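Local coordinates for alcohol dehydrogenase superfamily protein (Novosphingobium aromaticivorans, PDB 3GAZ), which probably acts as an NADP-dependent oxidoreductase of the medium-chain alcohol dehydrogenase superfamily, its own substrate remaining undefined, at residues I136-G141 against I168-A173; E140-R145 against V154-G159. All coordinates share one frame; numbering follows the deposited sequence.

Interaction 1: residues I136-G141 against I168-A173; sequences ITAWEG and IQIALA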
loop_
_atom_site.group_PDB
_atom_site.type_symbol
_atom_site.label_atom_id
_atom_site.label_comp_id
_atom_site.label_asym_id
_atom_site.label_seq_id
_atom_site.Cartn_x
_atom_site.Cartn_y
_atom_site.Cartn_z
ATOM N N ILE A 136 -10.610 3.137 -17.769
ATOM C CA ILE A 136 -11.172 3.625 -16.518
ATOM C C ILE A 136 -10.869 5.115 -16.351
ATOM O O ILE A 136 -11.721 5.884 -15.909
ATOM C CB ILE A 136 -10.599 2.833 -15.320
ATOM C CG1 ILE A 136 -11.171 1.412 -15.329
ATOM C CG2 ILE A 136 -10.923 3.538 -14.009
ATOM C CD1 ILE A 136 -10.555 0.493 -14.295
ATOM N N THR A 137 -9.658 5.522 -16.716
ATOM C CA THR A 137 -9.272 6.919 -16.598
ATOM C C THR A 137 -10.157 7.764 -17.515
ATOM O O THR A 137 -10.717 8.779 -17.094
ATOM C CB THR A 137 -7.786 7.112 -16.967
ATOM O OG1 THR A 137 -6.969 6.377 -16.044
ATOM C CG2 THR A 137 -7.404 8.582 -16.914
ATOM N N ALA A 138 -10.300 7.324 -18.762
ATOM C CA ALA A 138 -11.125 8.030 -19.738
ATOM C C ALA A 138 -12.584 8.091 -19.297
ATOM O O ALA A 138 -13.250 9.122 -19.444
ATOM C CB ALA A 138 -11.029 7.339 -21.092
ATOM N N TRP A 139 -13.075 6.984 -18.754
ATOM C CA TRP A 139 -14.463 6.894 -18.308
ATOM C C TRP A 139 -14.780 7.777 -17.101
ATOM O O TRP A 139 -15.832 8.424 -17.058
ATOM C CB TRP A 139 -14.807 5.440 -17.982
ATOM C CG TRP A 139 -16.250 5.218 -17.646
ATOM C CD1 TRP A 139 -16.859 5.414 -16.438
ATOM C CD2 TRP A 139 -17.274 4.775 -18.544
ATOM N NE1 TRP A 139 -18.202 5.116 -16.529
ATOM C CE2 TRP A 139 -18.481 4.720 -17.810
ATOM C CE3 TRP A 139 -17.286 4.414 -19.900
ATOM C CZ2 TRP A 139 -19.694 4.322 -18.390
ATOM C CZ3 TRP A 139 -18.496 4.017 -20.477
ATOM C CH2 TRP A 139 -19.680 3.974 -19.718
ATOM N N GLU A 140 -13.885 7.808 -16.120
ATOM C CA GLU A 140 -14.141 8.623 -14.940
ATOM C C GLU A 140 -14.256 10.092 -15.313
ATOM O O GLU A 140 -15.030 10.829 -14.709
ATOM C CB GLU A 140 -13.039 8.444 -13.893
ATOM C CG GLU A 140 -12.866 7.007 -13.430
ATOM C CD GLU A 140 -12.182 6.902 -12.081
ATOM O OE1 GLU A 140 -11.212 7.656 -11.834
ATOM O OE2 GLU A 140 -12.614 6.052 -11.270
ATOM N N GLY A 141 -13.491 10.511 -16.316
ATOM C CA GLY A 141 -13.531 11.899 -16.730
ATOM C C GLY A 141 -14.726 12.242 -17.594
ATOM O O GLY A 141 -15.445 13.211 -17.328
ATOM N N ILE A 168 -11.635 9.009 -26.982
ATOM C CA ILE A 168 -12.264 9.311 -28.269
ATOM C C ILE A 168 -13.378 8.312 -28.571
ATOM O O ILE A 168 -14.488 8.692 -28.942
ATOM C CB ILE A 168 -11.251 9.224 -29.436
ATOM C CG1 ILE A 168 -10.302 10.424 -29.407
ATOM C CG2 ILE A 168 -11.999 9.132 -30.769
ATOM C CD1 ILE A 168 -9.221 10.365 -30.463
ATOM N N GLN A 169 -13.069 7.029 -28.409
ATOM C CA GLN A 169 -14.024 5.974 -28.704
ATOM C C GLN A 169 -15.212 5.935 -27.752
ATOM O O GLN A 169 -16.324 5.609 -28.164
ATOM C CB GLN A 169 -13.300 4.624 -28.741
ATOM C CG GLN A 169 -12.209 4.582 -29.814
ATOM C CD GLN A 169 -11.436 3.278 -29.838
ATOM O OE1 GLN A 169 -11.957 2.243 -30.240
ATOM N NE2 GLN A 169 -10.183 3.325 -29.393
ATOM N N ILE A 170 -14.981 6.261 -26.482
ATOM C CA ILE A 170 -16.072 6.277 -25.510
ATOM C C ILE A 170 -17.021 7.416 -25.881
ATOM O O ILE A 170 -18.234 7.220 -25.974
ATOM C CB ILE A 170 -15.552 6.505 -24.062
ATOM C CG1 ILE A 170 -14.836 5.249 -23.560
ATOM C CG2 ILE A 170 -16.714 6.855 -23.127
ATOM C CD1 ILE A 170 -14.223 5.401 -22.183
ATOM N N ALA A 171 -16.455 8.598 -26.107
ATOM C CA ALA A 171 -17.240 9.776 -26.465
ATOM C C ALA A 171 -18.077 9.537 -27.722
ATOM O O ALA A 171 -19.255 9.873 -27.758
ATOM C CB ALA A 171 -16.316 10.975 -26.670
ATOM N N LEU A 172 -17.465 8.960 -28.751
ATOM C CA LEU A 172 -18.176 8.686 -29.997
ATOM C C LEU A 172 -19.337 7.730 -29.761
ATOM O O LEU A 172 -20.447 7.957 -30.243
ATOM C CB LEU A 172 -17.217 8.096 -31.040
ATOM C CG LEU A 172 -16.251 9.098 -31.674
ATOM C CD1 LEU A 172 -15.151 8.369 -32.432
ATOM C CD2 LEU A 172 -17.035 10.033 -32.603
ATOM N N ALA A 173 -19.078 6.664 -29.012
ATOM C CA ALA A 173 -20.108 5.680 -28.714
ATOM C C ALA A 173 -21.288 6.310 -27.981
ATOM O O ALA A 173 -22.428 5.887 -28.153
ATOM C CB ALA A 173 -19.521 4.548 -27.881
#
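I170 meets A138 and W139 in a contact where one branched side chain joins two helices through buried side chains, without a single polar bond. On the segment 168-173, I168 and Q169 turn to other partners: I168 packs on V178 and A180 of strand 177-182, and Q169 hydrogen-bonds through OE1 to the backbone N of A298. The CB of I170 is directed toward helix 132-145. Its CG1 lies anti to the carbonyl carbon (chi1 -72°) and the chain runs on extended (chi2 177°), which carries CD1 to the far helix. There CD1 touches the methyl of A138, 3.9 Å from its CB. I170 CD1 also lies at the edge of the W139 indole, near the ring plane, 3.9 Å from CE3. The other branch of I170 joins in, its CG2 lying 4.1 Å from W139 CE3, and the two side chains cross at about a right angle. The backbones stay well apart, the CA atoms of W139 and I170 being 7.4 Å from each other. Beyond I170, A171 and L172 return to V178. Helix 132-145 packs against helix 162-173, whose V163, V166 and A167 also touch A138, and against helix 278-293, whose M284 and E287 pack on W139.

Interaction 2: residues E140-R145 against V154-G159; sequences EGLVDR and VLIQGG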
loop_
_atom_site.group_PDB
_atom_site.type_symbol
_atom_site.label_atom_id
_atom_site.label_comp_id
_atom_site.label_asym_id
_atom_site.label_seq_id
_atom_site.Cartn_x
_atom_site.Cartn_y
_atom_site.Cartn_z
ATOM N N GLU A 140 -13.885 7.808 -16.120
ATOM C CA GLU A 140 -14.141 8.623 -14.940
ATOM C C GLU A 140 -14.256 10.092 -15.313
ATOM O O GLU A 140 -15.030 10.829 -14.709
ATOM C CB GLU A 140 -13.039 8.444 -13.893
ATOM C CG GLU A 140 -12.866 7.007 -13.430
ATOM C CD GLU A 140 -12.182 6.902 -12.081
ATOM O OE1 GLU A 140 -11.212 7.656 -11.834
ATOM O OE2 GLU A 140 -12.614 6.052 -11.270
ATOM N N GLY A 141 -13.491 10.511 -16.316
ATOM C CA GLY A 141 -13.531 11.899 -16.730
ATOM C C GLY A 141 -14.726 12.242 -17.594
ATOM O O GLY A 141 -15.445 13.211 -17.328
ATOM N N LEU A 142 -14.947 11.432 -18.623
ATOM C CA LEU A 142 -16.039 11.651 -19.564
ATOM C C LEU A 142 -17.436 11.353 -19.039
ATOM O O LEU A 142 -18.388 12.053 -19.384
ATOM C CB LEU A 142 -15.817 10.817 -20.827
ATOM C CG LEU A 142 -14.593 11.119 -21.690
ATOM C CD1 LEU A 142 -14.466 10.046 -22.770
ATOM C CD2 LEU A 142 -14.722 12.505 -22.303
ATOM N N VAL A 143 -17.565 10.311 -18.226
ATOM C CA VAL A 143 -18.876 9.927 -17.716
ATOM C C VAL A 143 -19.125 10.310 -16.260
ATOM O O VAL A 143 -20.030 11.093 -15.974
ATOM C CB VAL A 143 -19.103 8.410 -17.900
ATOM C CG1 VAL A 143 -20.504 8.024 -17.438
ATOM C CG2 VAL A 143 -18.902 8.038 -19.366
ATOM N N ASP A 144 -18.328 9.769 -15.343
ATOM C CA ASP A 144 -18.505 10.079 -13.930
ATOM C C ASP A 144 -18.467 11.581 -13.631
ATOM O O ASP A 144 -19.368 12.110 -12.981
ATOM C CB ASP A 144 -17.448 9.361 -13.080
ATOM C CG ASP A 144 -17.595 7.849 -13.115
ATOM O OD1 ASP A 144 -18.731 7.363 -13.284
ATOM O OD2 ASP A 144 -16.578 7.139 -12.956
ATOM N N ARG A 145 -17.433 12.274 -14.099
ATOM C CA ARG A 145 -17.331 13.704 -13.839
ATOM C C ARG A 145 -18.126 14.595 -14.803
ATOM O O ARG A 145 -18.919 15.428 -14.368
ATOM C CB ARG A 145 -15.863 14.147 -13.848
ATOM C CG ARG A 145 -14.996 13.590 -12.712
ATOM C CD ARG A 145 -15.452 14.075 -11.336
ATOM N NE ARG A 145 -16.574 13.301 -10.806
ATOM C CZ ARG A 145 -16.481 12.043 -10.384
ATOM N NH1 ARG A 145 -15.314 11.409 -10.424
ATOM N NH2 ARG A 145 -17.556 11.415 -9.925
ATOM N N VAL A 154 -16.977 17.356 -28.154
ATOM C CA VAL A 154 -15.923 16.934 -27.241
ATOM C C VAL A 154 -14.551 17.042 -27.885
ATOM O O VAL A 154 -14.349 16.597 -29.009
ATOM C CB VAL A 154 -16.134 15.463 -26.783
ATOM C CG1 VAL A 154 -14.965 15.005 -25.919
ATOM C CG2 VAL A 154 -17.442 15.340 -26.016
ATOM N N LEU A 155 -13.614 17.641 -27.159
ATOM C CA LEU A 155 -12.248 17.794 -27.640
ATOM C C LEU A 155 -11.321 16.957 -26.765
ATOM O O LEU A 155 -11.233 17.180 -25.554
ATOM C CB LEU A 155 -11.815 19.259 -27.564
ATOM C CG LEU A 155 -10.337 19.511 -27.882
ATOM C CD1 LEU A 155 -10.062 19.162 -29.340
ATOM C CD2 LEU A 155 -9.982 20.960 -27.590
ATOM N N ILE A 156 -10.650 15.985 -27.372
ATOM C CA ILE A 156 -9.714 15.142 -26.642
ATOM C C ILE A 156 -8.304 15.615 -26.965
ATOM O O ILE A 156 -7.892 15.587 -28.123
ATOM C CB ILE A 156 -9.825 13.653 -27.052
ATOM C CG1 ILE A 156 -11.242 13.136 -26.805
ATOM C CG2 ILE A 156 -8.799 12.827 -26.272
ATOM C CD1 ILE A 156 -11.669 13.178 -25.353
ATOM N N GLN A 157 -7.575 16.060 -25.944
ATOM C CA GLN A 157 -6.200 16.529 -26.111
ATOM C C GLN A 157 -5.257 15.333 -26.003
ATOM O O GLN A 157 -5.133 14.733 -24.934
ATOM C CB GLN A 157 -5.858 17.555 -25.026
ATOM C CG GLN A 157 -6.793 18.758 -25.002
ATOM C CD GLN A 157 -6.409 19.829 -26.008
ATOM O OE1 GLN A 157 -6.063 19.531 -27.152
ATOM N NE2 GLN A 157 -6.478 21.088 -25.586
ATOM N N GLY A 158 -4.593 14.995 -27.106
ATOM C CA GLY A 158 -3.686 13.859 -27.118
ATOM C C GLY A 158 -4.432 12.597 -27.520
ATOM O O GLY A 158 -4.331 11.561 -26.857
ATOM N N GLY A 159 -5.171 12.691 -28.623
ATOM C CA GLY A 159 -5.973 11.583 -29.114
ATOM C C GLY A 159 -5.262 10.292 -29.482
ATOM O O GLY A 159 -5.894 9.247 -29.544
#
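The end of helix 132-145 faces strand 153-157 of the parallel Rossmann-type sheet; the backbones stay apart and side chains alone make the contact, L142 and V154 being the nearest pair of CA atoms, at 9.3 Å. The helix widens here into a pi-type turn, in which R145 N reaches E140 O at 2.9 Å. Residues 154-157 of the partner segment are extended, and the chain then turns through G158, which has a positive phi (91°), and G159. L142 carries the contact. Its side chain is extended (chi1 -64°, chi2 172°), and CD2 meets two residues two positions apart, on the same face of the strand: V154 through CG1 and I156 through CD1, each at 4.4 Å. One methyl thus rests against both, a loose apolar fit with no hydrogen bond between the segments. V154 directs its CB at the helix, whereas I156 sets out more obliquely and brings its CD1 round to L142. Strand 217-222 adds L219 and Y221 to the surroundings of L142, and helix 162-173 adds A167 and I170. Strand 153-157 itself runs between strands 177-182 and 217-222, with L155 hydrogen-bonded through its backbone to L219 and Y221.

The two interactions show how a Rossmann-type domain can be packed from shared elements. Their centres lie 6 Å apart, and both start from helix 132-145, with E140 and G141 common to the two. The chain then passes to strand 153-157 in interaction 2 and on to helix 162-173 in interaction 1, so the partners are consecutive units of a beta-alpha step. The two meet directly: I170 CG2 lies 3.9 Å from L142 CD1, and I168 CG1 is 3.9 Å from I156 CG1. The turn and the start of the helix carry G159, G161 and G164, a glycine pattern consistent with a dinucleotide-binding loop. Helix 132-145 thereby packs against both elements that flank this turn.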